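Local structure of molybdopterin biosynthesis moeA protein (Pyrococcus horikoshii, 1WU2) at residues D147-K150 / G151-V154. The protein probably acts in molybdenum cofactor biosynthesis, as a MoeA-family protein thought to handle molybdopterin when the metal is inserted. Residues are numbered along the deposited sequence; the frame is centred on the assembly and turned at random.
Sequences DVKK and GEVV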
loop_
_atom_site.group_PDB
_atom_site.type_symbol
_atom_site.label_atom_id
_atom_site.label_comp_id
_atom_site.label_asym_id
_atom_site.label_seq_id
_atom_site.Cartn_x
_atom_site.Cartn_y
_atom_site.Cartn_z
ATOM N N ASP A 147 16.484 -21.745 -6.617
ATOM C CA ASP A 147 15.823 -20.444 -6.572
ATOM C C ASP A 147 14.676 -20.406 -7.587
ATOM O O ASP A 147 13.509 -20.376 -7.198
ATOM C CB ASP A 147 16.829 -19.313 -6.831
ATOM C CG ASP A 147 16.250 -17.940 -6.554
ATOM O OD1 ASP A 147 15.090 -17.862 -6.108
ATOM O OD2 ASP A 147 16.881 -16.881 -6.748
ATOM N N VAL A 148 15.013 -20.388 -8.878
ATOM C CA VAL A 148 14.037 -20.587 -9.954
ATOM C C VAL A 148 14.624 -21.537 -10.996
ATOM O O VAL A 148 15.807 -21.456 -11.310
ATOM C CB VAL A 148 13.602 -19.251 -10.635
ATOM C CG1 VAL A 148 12.935 -18.330 -9.631
ATOM C CG2 VAL A 148 14.778 -18.546 -11.315
ATOM N N LYS A 149 13.797 -22.435 -11.524
ATOM C CA LYS A 149 14.247 -23.404 -12.525
ATOM C C LYS A 149 13.858 -22.936 -13.929
ATOM O O LYS A 149 12.911 -22.177 -14.092
ATOM C CB LYS A 149 13.707 -24.810 -12.196
ATOM C CG LYS A 149 12.799 -25.463 -13.240
ATOM C CD LYS A 149 12.095 -26.702 -12.673
ATOM C CE LYS A 149 13.084 -27.759 -12.179
ATOM N NZ LYS A 149 13.333 -27.660 -10.710
ATOM N N LYS A 150 14.598 -23.390 -14.934
ATOM C CA LYS A 150 14.383 -22.959 -16.313
ATOM C C LYS A 150 13.006 -23.391 -16.804
ATOM O O LYS A 150 12.603 -24.532 -16.604
ATOM C CB LYS A 150 15.469 -23.525 -17.235
ATOM C CG LYS A 150 15.418 -22.974 -18.651
ATOM C CD LYS A 150 16.735 -23.173 -19.390
ATOM C CE LYS A 150 16.605 -22.851 -20.881
ATOM N NZ LYS A 150 15.723 -21.672 -21.162
ATOM N N GLY A 151 12.298 -22.464 -17.446
ATOM C CA GLY A 151 10.946 -22.692 -17.927
ATOM C C GLY A 151 9.884 -22.661 -16.836
ATOM O O GLY A 151 8.804 -23.214 -17.008
ATOM N N GLU A 152 10.194 -22.017 -15.715
ATOM C CA GLU A 152 9.285 -21.926 -14.579
ATOM C C GLU A 152 8.709 -20.519 -14.503
ATOM O O GLU A 152 9.402 -19.546 -14.801
ATOM C CB GLU A 152 10.049 -22.240 -13.294
ATOM C CG GLU A 152 9.193 -22.555 -12.082
ATOM C CD GLU A 152 10.030 -23.033 -10.905
ATOM O OE1 GLU A 152 10.698 -22.190 -10.261
ATOM O OE2 GLU A 152 10.027 -24.254 -10.632
ATOM N N VAL A 153 7.437 -20.419 -14.115
ATOM C CA VAL A 153 6.799 -19.128 -13.874
ATOM C C VAL A 153 7.311 -18.584 -12.545
ATOM O O VAL A 153 7.179 -19.242 -11.516
ATOM C CB VAL A 153 5.251 -19.237 -13.837
ATOM C CG1 VAL A 153 4.612 -17.893 -13.475
ATOM C CG2 VAL A 153 4.715 -19.726 -15.169
ATOM N N VAL A 154 7.911 -17.394 -12.586
ATOM C CA VAL A 154 8.441 -16.719 -11.398
ATOM C C VAL A 154 7.524 -15.593 -10.910
ATOM O O VAL A 154 7.508 -15.279 -9.722
ATOM C CB VAL A 154 9.873 -16.162 -11.644
ATOM C CG1 VAL A 154 10.777 -17.250 -12.202
ATOM C CG2 VAL A 154 9.858 -14.954 -12.586
HETATM O O HOH W 1 10.999 -21.157 -7.819
#
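The carboxylate of Glu152 turns one face to Lys149, with OE1 also near Val148 CA. Lys149 N stands over this face and gives OE1 a weak but nearly straight hydrogen bond (3.4 Å, 170°). A water tilted toward the other face, 2.7 Å from OE1, donates to OE1 and to Asp147 O. The aliphatic chain of Lys149 passes over the same face as its N, at the OE2 end and about at right angles to the Glu152 chain, with CD 3.8 Å from OE2; NZ stays 4.7 Å from OE2, short of a salt bridge. With chi1 at -164°, CG of Glu152 points away from the backbone N, and the extended chain carries the carboxylate back to Lys149 N. With an alanine here, Lys149 N and the bridging water would probably lose their carboxylate acceptor. The backbone makes a type II beta turn from Lys149 to Glu152, with Gly151 at positive phi. Flanking the turn, CG1 of Val148 packs 3.5 Å from CG1 of Val154. Both valines rest on Met168 of helix 163-171, the backbone of Val154 bonds to Ile44 in the two-stranded antiparallel sheet, and Asp147 and Val148 form a classic beta bulge opposite Ile50, where Asp147 reaches Leu366 and Ser367 of the second subunit.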